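Long-range contacts in nigritoxine (Vibrio nigripulchritudo, PDB 5M41), which acts as a bacterial protein toxin against crustaceans and insects and has a previously unseen fold: residues N27-N31 / D195-L199; T33-N39 / A263-G267; Y41-I45 / L177-V182; L204-P208 / P240-L244; L207-A211 / L254-F258. All blocks are in the same frame, centred on the assembly; numbering follows the deposited sequence.

Contact 1 (N27-N31 / D195-L199); sequences NRYRN and DDQIL. With MG (magnesium ion), chain B.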
# COMPACT_ATOMS: atom_id res chain seq x y z
N ASN A 27 15.17 18.26 -14.37
CA ASN A 27 15.51 16.83 -14.52
C ASN A 27 14.63 16.09 -15.52
O ASN A 27 15.15 15.31 -16.33
CB ASN A 27 15.50 16.08 -13.19
CG ASN A 27 16.64 16.50 -12.28
OD1 ASN A 27 17.64 17.07 -12.73
ND2 ASN A 27 16.49 16.24 -10.98
N ARG A 28 13.32 16.30 -15.47
CA ARG A 28 12.47 15.67 -16.47
C ARG A 28 12.94 16.03 -17.88
O ARG A 28 12.99 15.16 -18.77
CB ARG A 28 10.98 16.04 -16.35
CG ARG A 28 10.23 15.51 -15.13
CD ARG A 28 10.37 14.02 -14.84
NE ARG A 28 10.15 13.05 -15.93
CZ ARG A 28 9.05 12.32 -16.11
NH1 ARG A 28 7.97 12.51 -15.35
NH2 ARG A 28 8.99 11.41 -17.10
N TYR A 29 13.27 17.29 -18.11
CA TYR A 29 13.61 17.74 -19.47
C TYR A 29 14.99 17.24 -19.89
O TYR A 29 15.17 16.72 -21.00
CB TYR A 29 13.53 19.27 -19.59
CG TYR A 29 13.96 19.71 -20.97
CD1 TYR A 29 13.07 19.66 -22.03
CD2 TYR A 29 15.27 20.12 -21.21
CE1 TYR A 29 13.46 20.03 -23.31
CE2 TYR A 29 15.67 20.48 -22.48
CZ TYR A 29 14.76 20.43 -23.52
OH TYR A 29 15.17 20.75 -24.78
N ARG A 30 15.95 17.37 -18.98
CA ARG A 30 17.33 16.98 -19.24
C ARG A 30 17.45 15.48 -19.48
O ARG A 30 18.28 15.04 -20.26
CB ARG A 30 18.25 17.43 -18.08
CG ARG A 30 18.75 18.87 -18.25
CD ARG A 30 19.96 19.20 -17.35
NE ARG A 30 19.60 18.95 -15.95
CZ ARG A 30 19.41 19.87 -15.02
NH1 ARG A 30 19.64 21.14 -15.27
NH2 ARG A 30 19.05 19.48 -13.79
N ASN A 31 16.61 14.69 -18.84
CA ASN A 31 16.70 13.25 -19.03
C ASN A 31 16.00 12.69 -20.27
O ASN A 31 16.09 11.50 -20.54
CB ASN A 31 16.29 12.54 -17.75
CG ASN A 31 17.35 12.69 -16.66
OD1 ASN A 31 17.07 13.10 -15.55
ND2 ASN A 31 18.58 12.39 -17.00
N ASP A 195 21.45 26.74 -13.73
CA ASP A 195 20.89 25.78 -14.64
C ASP A 195 19.41 25.52 -14.38
O ASP A 195 18.60 25.73 -15.27
CB ASP A 195 21.73 24.48 -14.62
CG ASP A 195 23.02 24.62 -15.40
OD1 ASP A 195 23.48 25.77 -15.56
OD2 ASP A 195 23.55 23.60 -15.90
N ASP A 196 19.03 25.07 -13.17
CA ASP A 196 17.71 24.46 -13.01
C ASP A 196 16.61 25.50 -13.16
O ASP A 196 15.59 25.26 -13.81
CB ASP A 196 17.57 23.71 -11.68
CG ASP A 196 18.47 22.47 -11.61
OD1 ASP A 196 19.00 22.01 -12.66
OD2 ASP A 196 18.62 21.95 -10.51
N GLN A 197 16.83 26.65 -12.54
CA GLN A 197 15.83 27.71 -12.56
C GLN A 197 15.66 28.33 -13.94
O GLN A 197 14.54 28.65 -14.35
CB GLN A 197 16.18 28.77 -11.52
CG GLN A 197 15.12 29.84 -11.41
CD GLN A 197 15.45 30.83 -10.32
OE1 GLN A 197 16.63 31.19 -10.12
NE2 GLN A 197 14.42 31.27 -9.60
N ILE A 198 16.75 28.51 -14.67
CA ILE A 198 16.65 29.10 -15.99
C ILE A 198 15.88 28.14 -16.87
O ILE A 198 14.96 28.54 -17.59
CB ILE A 198 18.01 29.49 -16.58
CG1 ILE A 198 18.66 30.53 -15.67
CG2 ILE A 198 17.84 30.14 -17.94
CD1 ILE A 198 19.22 31.75 -16.37
N LEU A 199 16.20 26.86 -16.75
CA LEU A 199 15.53 25.84 -17.52
C LEU A 199 14.00 25.76 -17.26
O LEU A 199 13.20 25.71 -18.20
CB LEU A 199 16.20 24.49 -17.24
CG LEU A 199 16.13 23.33 -18.23
CD1 LEU A 199 16.11 23.74 -19.71
CD2 LEU A 199 17.31 22.42 -17.93
MG MG B . 25.01 26.55 -16.70
O HOH W 1 21.62 21.85 -16.76
O HOH W 2 25.55 24.28 -17.55
O HOH W 3 27.27 26.90 -17.21
O HOH W 4 25.74 26.28 -14.33

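Contact 2 (T33-N39 / A263-G267); sequences TKEAQQN and ASTNG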
# COMPACT_ATOMS: atom_id res chain seq x y z
N THR A 33 15.79 11.99 -24.21
CA THR A 33 16.78 11.90 -25.30
C THR A 33 16.67 13.18 -26.15
O THR A 33 15.65 13.86 -26.11
CB THR A 33 16.49 10.70 -26.23
OG1 THR A 33 15.22 10.89 -26.83
CG2 THR A 33 16.50 9.32 -25.43
N LYS A 34 17.72 13.50 -26.90
CA LYS A 34 17.68 14.62 -27.86
C LYS A 34 16.47 14.55 -28.80
O LYS A 34 15.77 15.55 -29.02
CB LYS A 34 18.97 14.66 -28.68
CG LYS A 34 20.09 15.48 -28.06
CD LYS A 34 20.07 16.93 -28.57
CE LYS A 34 20.93 17.13 -29.81
NZ LYS A 34 20.44 18.29 -30.61
N GLU A 35 16.19 13.35 -29.30
CA GLU A 35 15.02 13.11 -30.16
C GLU A 35 13.69 13.52 -29.49
O GLU A 35 12.85 14.19 -30.11
CB GLU A 35 14.98 11.63 -30.59
CG GLU A 35 13.84 11.29 -31.55
CD GLU A 35 13.63 9.78 -31.81
OE1 GLU A 35 14.43 8.91 -31.35
OE2 GLU A 35 12.63 9.45 -32.48
N ALA A 36 13.50 13.08 -28.25
CA ALA A 36 12.31 13.43 -27.44
C ALA A 36 12.22 14.94 -27.15
O ALA A 36 11.13 15.50 -27.15
CB ALA A 36 12.30 12.65 -26.13
N GLN A 37 13.36 15.59 -26.88
CA GLN A 37 13.38 17.06 -26.72
C GLN A 37 12.97 17.80 -28.01
O GLN A 37 12.23 18.77 -27.94
CB GLN A 37 14.76 17.58 -26.23
CG GLN A 37 15.22 16.98 -24.88
CD GLN A 37 16.69 17.27 -24.58
OE1 GLN A 37 17.49 17.46 -25.49
NE2 GLN A 37 17.05 17.28 -23.29
N GLN A 38 13.48 17.37 -29.17
CA GLN A 38 13.06 17.91 -30.46
C GLN A 38 11.56 17.73 -30.68
O GLN A 38 10.85 18.65 -31.14
CB GLN A 38 13.86 17.25 -31.61
CG GLN A 38 15.35 17.58 -31.53
CD GLN A 38 16.20 16.84 -32.53
OE1 GLN A 38 15.70 16.10 -33.37
NE2 GLN A 38 17.51 17.01 -32.43
N ASN A 39 11.09 16.52 -30.36
CA ASN A 39 9.67 16.21 -30.48
C ASN A 39 8.84 17.14 -29.58
O ASN A 39 7.79 17.63 -29.98
CB ASN A 39 9.39 14.78 -30.04
CG ASN A 39 9.80 13.73 -31.07
OD1 ASN A 39 9.78 12.54 -30.77
ND2 ASN A 39 10.22 14.15 -32.22
N ALA A 263 8.37 7.37 -23.41
CA ALA A 263 7.87 6.17 -24.11
C ALA A 263 7.94 6.33 -25.62
O ALA A 263 8.12 5.34 -26.31
CB ALA A 263 6.44 5.81 -23.69
N SER A 264 7.83 7.55 -26.13
CA SER A 264 7.86 7.74 -27.58
C SER A 264 9.22 7.39 -28.16
O SER A 264 9.29 6.95 -29.31
CB SER A 264 7.48 9.18 -27.99
OG SER A 264 8.58 10.05 -27.73
N THR A 265 10.28 7.55 -27.39
CA THR A 265 11.62 7.28 -27.90
C THR A 265 12.24 6.00 -27.30
O THR A 265 13.42 5.75 -27.49
CB THR A 265 12.56 8.50 -27.74
OG1 THR A 265 12.63 8.88 -26.36
CG2 THR A 265 12.05 9.71 -28.55
N ASN A 266 11.43 5.23 -26.59
CA ASN A 266 11.73 3.85 -26.14
C ASN A 266 11.39 3.52 -24.69
O ASN A 266 11.91 4.16 -23.78
CB ASN A 266 13.19 3.44 -26.42
CG ASN A 266 13.31 2.49 -27.60
OD1 ASN A 266 12.46 1.64 -27.82
ND2 ASN A 266 14.40 2.64 -28.35
N GLY A 267 10.53 2.52 -24.46
CA GLY A 267 9.90 1.73 -25.53
C GLY A 267 10.54 0.38 -25.78
O GLY A 267 10.69 -0.44 -24.87
O HOH W 5 13.50 10.42 -23.84
O HOH W 6 9.82 9.28 -31.51

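Contact 3 (Y41-I45 / L177-V182); sequences YQFAI and LSKILV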
# COMPACT_ATOMS: atom_id res chain seq x y z
N TYR A 41 9.65 20.19 -28.64
CA TYR A 41 9.59 21.51 -29.29
C TYR A 41 8.70 21.48 -30.53
O TYR A 41 7.92 22.41 -30.78
CB TYR A 41 10.99 22.01 -29.63
CG TYR A 41 11.52 22.98 -28.58
CD1 TYR A 41 10.97 24.25 -28.44
CD2 TYR A 41 12.54 22.61 -27.69
CE1 TYR A 41 11.44 25.14 -27.48
CE2 TYR A 41 13.02 23.50 -26.73
CZ TYR A 41 12.46 24.77 -26.63
OH TYR A 41 12.94 25.68 -25.69
N GLN A 42 8.79 20.37 -31.27
CA GLN A 42 8.02 20.21 -32.48
C GLN A 42 6.53 20.31 -32.19
O GLN A 42 5.81 20.98 -32.93
CB GLN A 42 8.35 18.87 -33.12
CG GLN A 42 7.63 18.60 -34.41
CD GLN A 42 8.50 18.92 -35.59
OE1 GLN A 42 9.22 19.92 -35.59
NE2 GLN A 42 8.45 18.06 -36.60
N PHE A 43 6.07 19.64 -31.13
CA PHE A 43 4.65 19.70 -30.75
C PHE A 43 4.22 21.09 -30.29
O PHE A 43 3.10 21.51 -30.60
CB PHE A 43 4.31 18.68 -29.66
CG PHE A 43 4.19 17.25 -30.16
CD1 PHE A 43 3.35 16.94 -31.24
CD2 PHE A 43 4.87 16.21 -29.51
CE1 PHE A 43 3.22 15.62 -31.70
CE2 PHE A 43 4.73 14.89 -29.95
CZ PHE A 43 3.92 14.60 -31.05
N ALA A 44 5.08 21.78 -29.53
CA ALA A 44 4.86 23.19 -29.19
C ALA A 44 4.67 24.08 -30.43
O ALA A 44 3.74 24.91 -30.49
CB ALA A 44 5.99 23.74 -28.32
N ILE A 45 5.55 23.92 -31.41
CA ILE A 45 5.45 24.64 -32.68
C ILE A 45 4.11 24.34 -33.36
O ILE A 45 3.38 25.27 -33.75
CB ILE A 45 6.60 24.31 -33.64
CG1 ILE A 45 7.93 24.78 -33.05
CG2 ILE A 45 6.42 25.02 -34.98
CD1 ILE A 45 9.14 24.13 -33.72
N LEU A 177 13.94 23.24 -37.56
CA LEU A 177 13.71 24.22 -36.50
C LEU A 177 13.76 23.62 -35.10
O LEU A 177 14.41 24.17 -34.21
CB LEU A 177 12.40 24.98 -36.73
CG LEU A 177 11.96 26.04 -35.71
CD1 LEU A 177 13.01 27.15 -35.51
CD2 LEU A 177 10.60 26.61 -36.09
N SER A 178 13.08 22.50 -34.88
CA SER A 178 12.98 22.00 -33.51
C SER A 178 14.36 21.59 -32.99
O SER A 178 14.65 21.77 -31.83
CB SER A 178 11.93 20.89 -33.39
OG SER A 178 12.34 19.72 -34.09
N LYS A 179 15.24 21.14 -33.88
CA LYS A 179 16.60 20.77 -33.50
C LYS A 179 17.35 22.02 -33.03
O LYS A 179 18.01 22.01 -32.00
CB LYS A 179 17.32 20.14 -34.70
CG LYS A 179 18.80 19.78 -34.48
CD LYS A 179 19.21 18.66 -35.46
CE LYS A 179 20.45 17.88 -35.01
NZ LYS A 179 21.64 18.76 -34.86
N ILE A 180 17.25 23.10 -33.82
CA ILE A 180 17.97 24.34 -33.51
C ILE A 180 17.48 24.90 -32.18
O ILE A 180 18.27 25.42 -31.41
CB ILE A 180 17.85 25.42 -34.64
CG1 ILE A 180 18.37 24.94 -36.02
CG2 ILE A 180 18.59 26.73 -34.26
CD1 ILE A 180 19.70 24.24 -35.98
N LEU A 181 16.17 24.83 -31.93
CA LEU A 181 15.61 25.32 -30.65
C LEU A 181 16.12 24.55 -29.44
O LEU A 181 16.43 25.13 -28.40
CB LEU A 181 14.08 25.28 -30.67
CG LEU A 181 13.41 26.35 -31.54
CD1 LEU A 181 12.01 25.90 -31.95
CD2 LEU A 181 13.34 27.70 -30.84
N VAL A 182 16.20 23.23 -29.58
CA VAL A 182 16.80 22.37 -28.54
C VAL A 182 18.25 22.78 -28.30
O VAL A 182 18.67 22.96 -27.14
CB VAL A 182 16.72 20.88 -28.92
CG1 VAL A 182 17.65 20.01 -28.04
CG2 VAL A 182 15.27 20.41 -28.80
O HOH W 7 14.77 27.14 -27.50
O HOH W 8 11.29 21.33 -36.87

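Contact 4 (L204-P208 / P240-L244); sequences LDVLP and PTDEL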
# COMPACT_ATOMS: atom_id res chain seq x y z
N LEU A 204 8.33 27.07 -18.94
CA LEU A 204 7.04 27.24 -18.25
C LEU A 204 5.83 27.16 -19.18
O LEU A 204 4.90 26.37 -18.96
CB LEU A 204 7.03 28.58 -17.49
CG LEU A 204 5.71 29.02 -16.83
CD1 LEU A 204 5.32 28.02 -15.74
CD2 LEU A 204 5.79 30.45 -16.24
N ASP A 205 5.82 27.98 -20.23
CA ASP A 205 4.68 28.01 -21.14
C ASP A 205 4.88 27.14 -22.38
O ASP A 205 3.92 26.84 -23.05
CB ASP A 205 4.34 29.44 -21.53
CG ASP A 205 3.45 30.13 -20.48
OD1 ASP A 205 2.22 30.01 -20.60
OD2 ASP A 205 3.98 30.79 -19.55
N VAL A 206 6.12 26.72 -22.66
CA VAL A 206 6.40 25.81 -23.78
C VAL A 206 5.77 24.43 -23.53
O VAL A 206 5.19 23.83 -24.43
CB VAL A 206 7.93 25.61 -24.00
CG1 VAL A 206 8.19 24.59 -25.12
CG2 VAL A 206 8.62 26.93 -24.35
N LEU A 207 5.90 23.94 -22.30
CA LEU A 207 5.45 22.58 -21.99
C LEU A 207 3.96 22.34 -22.21
O LEU A 207 3.59 21.38 -22.91
CB LEU A 207 5.87 22.21 -20.56
CG LEU A 207 7.39 22.04 -20.39
CD1 LEU A 207 7.80 22.02 -18.90
CD2 LEU A 207 7.80 20.77 -21.13
N PRO A 208 3.07 23.21 -21.64
CA PRO A 208 1.64 23.05 -21.92
C PRO A 208 1.29 23.18 -23.40
O PRO A 208 0.38 22.52 -23.88
CB PRO A 208 0.98 24.21 -21.12
CG PRO A 208 2.08 25.15 -20.74
CD PRO A 208 3.33 24.30 -20.69
N PRO A 240 0.03 26.92 -16.24
CA PRO A 240 1.43 26.54 -16.42
C PRO A 240 2.20 26.44 -15.10
O PRO A 240 2.87 25.45 -14.89
CB PRO A 240 1.98 27.66 -17.31
CG PRO A 240 0.79 28.03 -18.16
CD PRO A 240 -0.41 27.93 -17.23
N THR A 241 2.06 27.43 -14.22
CA THR A 241 2.78 27.46 -12.94
C THR A 241 2.34 26.32 -12.02
O THR A 241 3.17 25.70 -11.36
CB THR A 241 2.61 28.84 -12.24
OG1 THR A 241 3.11 29.86 -13.10
CG2 THR A 241 3.35 28.93 -10.90
N ASP A 242 1.03 26.06 -11.97
CA ASP A 242 0.54 24.97 -11.12
C ASP A 242 1.02 23.62 -11.59
O ASP A 242 1.33 22.78 -10.77
CB ASP A 242 -0.99 24.99 -11.04
CG ASP A 242 -1.50 26.13 -10.14
OD1 ASP A 242 -0.75 26.60 -9.27
OD2 ASP A 242 -2.64 26.55 -10.32
N GLU A 243 1.09 23.41 -12.91
CA GLU A 243 1.66 22.16 -13.44
C GLU A 243 3.11 21.97 -13.00
O GLU A 243 3.49 20.86 -12.64
CB GLU A 243 1.55 22.11 -14.97
CG GLU A 243 0.15 21.80 -15.47
CD GLU A 243 -0.41 20.51 -14.88
OE1 GLU A 243 0.30 19.47 -14.80
OE2 GLU A 243 -1.59 20.56 -14.48
N LEU A 244 3.89 23.05 -12.97
CA LEU A 244 5.28 22.93 -12.47
C LEU A 244 5.29 22.69 -10.98
O LEU A 244 6.12 21.90 -10.47
CB LEU A 244 6.15 24.15 -12.82
CG LEU A 244 6.41 24.48 -14.29
CD1 LEU A 244 7.58 25.43 -14.40
CD2 LEU A 244 6.73 23.26 -15.15
O HOH W 9 4.09 24.30 -17.15

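Contact 5 (L207-A211 / L254-F258); sequences LPRSA and LAKYF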
# COMPACT_ATOMS: atom_id res chain seq x y z
N LEU A 207 5.90 23.94 -22.30
CA LEU A 207 5.45 22.58 -21.99
C LEU A 207 3.96 22.34 -22.21
O LEU A 207 3.59 21.38 -22.91
CB LEU A 207 5.87 22.21 -20.56
CG LEU A 207 7.39 22.04 -20.39
CD1 LEU A 207 7.80 22.02 -18.90
CD2 LEU A 207 7.80 20.77 -21.13
N PRO A 208 3.07 23.21 -21.64
CA PRO A 208 1.64 23.05 -21.92
C PRO A 208 1.29 23.18 -23.40
O PRO A 208 0.38 22.52 -23.88
CB PRO A 208 0.98 24.21 -21.12
CG PRO A 208 2.08 25.15 -20.74
CD PRO A 208 3.33 24.30 -20.69
N ARG A 209 2.00 24.04 -24.14
CA ARG A 209 1.78 24.09 -25.59
C ARG A 209 2.25 22.83 -26.26
O ARG A 209 1.61 22.36 -27.21
CB ARG A 209 2.46 25.31 -26.24
CG ARG A 209 1.90 26.61 -25.69
CD ARG A 209 2.34 27.83 -26.50
NE ARG A 209 1.49 28.94 -26.12
CZ ARG A 209 1.91 30.02 -25.48
NH1 ARG A 209 3.20 30.19 -25.16
NH2 ARG A 209 1.02 30.94 -25.17
N SER A 210 3.37 22.29 -25.80
CA SER A 210 3.86 21.03 -26.35
C SER A 210 2.80 19.95 -26.08
O SER A 210 2.39 19.24 -26.99
CB SER A 210 5.22 20.67 -25.74
OG SER A 210 5.72 19.47 -26.33
N ALA A 211 2.30 19.87 -24.85
CA ALA A 211 1.31 18.88 -24.47
C ALA A 211 0.05 19.03 -25.36
O ALA A 211 -0.54 18.03 -25.81
CB ALA A 211 0.94 19.03 -23.01
N LEU A 254 1.45 16.99 -16.32
CA LEU A 254 2.73 17.24 -16.96
C LEU A 254 3.69 16.04 -16.78
O LEU A 254 4.40 15.67 -17.71
CB LEU A 254 3.32 18.54 -16.43
CG LEU A 254 4.68 19.00 -16.94
CD1 LEU A 254 4.61 19.19 -18.46
CD2 LEU A 254 5.09 20.29 -16.25
N ALA A 255 3.73 15.44 -15.58
CA ALA A 255 4.51 14.19 -15.45
C ALA A 255 4.01 13.10 -16.44
O ALA A 255 4.81 12.34 -17.04
CB ALA A 255 4.46 13.67 -14.03
N LYS A 256 2.70 13.02 -16.62
CA LYS A 256 2.17 12.08 -17.64
C LYS A 256 2.72 12.43 -19.04
O LYS A 256 3.12 11.55 -19.79
CB LYS A 256 0.64 12.05 -17.63
CG LYS A 256 0.04 11.03 -18.61
CD LYS A 256 -1.50 10.99 -18.61
CE LYS A 256 -2.08 12.29 -19.14
NZ LYS A 256 -3.50 12.51 -18.75
N TYR A 257 2.79 13.71 -19.36
CA TYR A 257 3.30 14.11 -20.68
C TYR A 257 4.80 13.76 -20.82
O TYR A 257 5.23 13.19 -21.82
CB TYR A 257 3.06 15.60 -20.96
CG TYR A 257 3.53 16.00 -22.35
CD1 TYR A 257 3.17 15.23 -23.47
CD2 TYR A 257 4.35 17.14 -22.56
CE1 TYR A 257 3.59 15.58 -24.75
CE2 TYR A 257 4.78 17.48 -23.84
CZ TYR A 257 4.40 16.69 -24.92
OH TYR A 257 4.81 17.00 -26.20
N PHE A 258 5.60 14.09 -19.79
CA PHE A 258 6.98 13.70 -19.83
C PHE A 258 7.15 12.19 -19.97
O PHE A 258 7.99 11.74 -20.73
CB PHE A 258 7.71 14.18 -18.58
CG PHE A 258 8.21 15.59 -18.70
CD1 PHE A 258 9.20 15.93 -19.64
CD2 PHE A 258 7.71 16.59 -17.87
CE1 PHE A 258 9.68 17.24 -19.73
CE2 PHE A 258 8.19 17.89 -17.94
CZ PHE A 258 9.18 18.22 -18.87

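Contact 1 (N27-N31 / D195-L199)
Tyr29 and Leu199 bring the end of helix 22-30 and the start of helix 195-203 nearest each other, with 8.5 Å between their CA atoms, so side chains must bridge the gap. Arg30 does most of this. Its guanidinium meets Asp196 end-on, NH1 and NH2 both donating to the single oxygen OD1 at 2.8 Å each, a salt bridge in which two nitrogens converge on one oxygen in the guanidinium plane. The carboxylate plane is turned 42° away from that of the guanidinium. Asn27 OD1, one helical turn back, takes a further bond from Arg30 NH2 at 3.0 Å and helps fix the rotation of the group. A water accepts from Arg30 NH1 and donates to Asp195 OD2, while Asp195 OD1 binds the magnesium ion at 2.1 Å; the arginine is thus linked to this metal ligand through a water not itself bound to the ion. The carbonyl oxygens of Val189 and Glu192 and waters complete the site. Beneath the polar layer, Leu199 CD2 lies 3.8 Å from Arg30 CG, and its CD1 touches Tyr29 CD2. Leu199 also packs on Leu185 and Val189 of helix 177-191, and Arg28 turns to helix 253-264, where it pairs with Asp259.

Contact 2 (T33-N39 / A263-G267)
A capped helix start meets the C-terminal part of helix 253-264 here: Thr33, the residue before helix 34-54, and Ala36, in its first turn, face Thr265. The closest CA atoms, those of Ala36 and Thr265, are 6.2 Å apart. Thr33 is the N-cap; its OG1 accepts from Ala36 N at 3.1 Å in a nearly straight bond of 165°. With chi1 at 62°, Thr33 OG1 sits between its own backbone N and carbonyl carbon, turned back over the first turn. Thr265 stands opposite this cap and splits its two branches between different partners. Its methyl CG2 lies against the carboxylate end of Glu35, 3.6 Å from CD, and against the backbone at Ala36 N. Its hydroxyl OG1 faces the other way along the helix start, 3.8 Å from Ala36 CB and 3.3 Å from Thr33 OG1, and is also weakly hydrogen-bonded to Val262 O of helix 253-264. The Glu35 chain is extended beyond CG and runs past Thr265 in the opposite sense. Water links the two threonines as well: one molecule accepts from Thr33 N at 2.8 Å and is hydrogen-bonded to Thr265 OG1. Farther along, Asn39 OD1 approaches Ser264 OG at 4.1 Å, but that hydroxyl is bonded to Leu261 O within its own helix. Outside the pair, Gln37 NE2 bonds back to Tyr29 O of helix 22-30, tying the new helix to the preceding one. The Thr33 side-chain bond to the backbone NH three residues on is the classic N-cap of an alpha-helix.

Contact 3 (Y41-I45 / L177-V182)
Tyr41, Ser178 and Ile45 carry most of this buried crossing, in which the axes of segments 41-45 and 177-182 approach to 9.4 Å at 118°. Tyr41 lays one ring face against helix 177-191: Leu181 CB stands over its centre in a CH-pi contact, 4.0 Å from the centroid and 11° off the normal. Val182 CG2 reaches the same ring at CD2, 3.7 Å away. Ile45, one turn on, points its CD1 into the groove between Leu177 and Leu181. CD1 of Ile45 meets CD1 of Leu181 tip to tip at 3.8 Å, and Leu177 CD2 lies at a similar distance. With chi1 at -64°, the CG1 branch of Ile45 is set beside its backbone N, and the extended chi2 carries CD1 outward to these leucines. Ser178 sits where the backbones are closest, its CA 5.4 Å from that of Gln42. CB of this short side chain lies 4.0 Å from Tyr41 CB and also touches Gln42 OE1, the Gln42 chain bending at chi2 to bring that oxygen round. Waters bridge the pair at two places. One donates to Gln42 OE1 and accepts from Ser178 N; the other donates to both Tyr41 OH and Leu181 O. Tyr41 OH is also hydrogen-bonded to Asn85 OD1, and Leu103 covers Tyr41, Ile45 and Leu181. The chemistry implies an apolar seam, with Ser178 at the closest approach of the backbones and polar groups joined across it through water.

Contact 4 (L204-P208 / P240-L244)
Leu204 CD1 lies over the first turn of helix 240-245, 3.6 Å from both Pro240 C and Thr241 N, and so rests on a peptide unit as much as on side chains. The same methyl touches Pro240 CB and, at 3.7 Å, Leu244 CD1, which makes it the middle of a small apolar cluster. The chi1 of Leu204, 173°, swings CG away from the backbone N and sends the branch across to the neighbouring helix, where the leucine and Pro240 cross at about a right angle. Asp205 OD1 touches Pro240 CG from another side, 3.5 Å away. Pro208 brings a third surface: the CG atoms of Pro208 and Pro240 meet at 4.1 Å. Deeper in, Leu207 CD1 faces Leu244 CD2 at the same distance. Direct contacts between the segments are thus apolar or van der Waals, and the polar link is a single bridging water, which donates to Leu204 O at 2.9 Å and to Pro240 O at 2.8 Å. The contact joins residues 204-208, at the start of helix 206-215, to the start of helix 240-245. Asn104 OD1 accepts from Asp205 N on one side, Val206 packs on Leu40, Tyr41 and Ala44 of helix 34-54, and Leu244 continues onto Leu254 of helix 253-264.

Contact 5 (L207-A211 / L254-F258)
Tyr257 and Ser210 make the polar bond of this helix pair, the phenol OH donating to Ser210 OG at 2.6 Å with the serine oxygen at the ring edge and in its plane. One face of the same ring is taken by Ala211: its CA stands 3.8 Å from the centroid, 10° off the normal, a CH-pi contact made by the backbone carbon itself. Ala211 CB adds a touch on Tyr257 CD2 at 3.9 Å, and Ala211 N lies near Tyr257 CE2. The tyrosine's chi1 of -177° carries the ring toward helix 206-215, where its face and edge are both used. One turn earlier, Leu207 fits between two side chains, CB against Leu254 CD1 at 3.9 Å and CD2 against Phe258 CZ at 3.7 Å, crossing each at about a right angle. In the next shell, Ser210 OG is also hydrogen-bonded to Leu40 O of helix 34-54, which would leave it well placed to accept from the tyrosine. Phe43 of that helix packs on both Ser210 and Tyr257, the ring of Phe232 meets that of Tyr257, and Arg28 of helix 22-30 lies on Phe258. Segments 207-211 and 254-258 cross at 63° with axes 10.6 Å apart, a buried helix-helix packing within the N-terminal helical part of the chain, in which a tyrosine reaches across and the small Ala211 lets its CA approach the ring face.

Overall arrangement
All five contacts lie in the same N-terminal helical region, on one side of the chain's centre. Contacts 3 and 5 are its buried packing; contacts 1, 2 and 4 are only partly buried. Helix 34-54 serves contacts 2 and 3, helix 206-215 contacts 4 and 5, which share Leu207 and Pro208, and helix 253-264 contacts 2 and 5. Charge is strongest in contact 1, beside the magnesium ion, whereas contact 2 relies on threonines and water. Contact 4 is chiefly apolar, and contacts 3 and 5 each set a tyrosine face against the partner helix. Tyr29 OH packs on Tyr41 and Val182, joining 1 to 3, and Glu243 OE1 accepts from Leu254 N between 4 and 5.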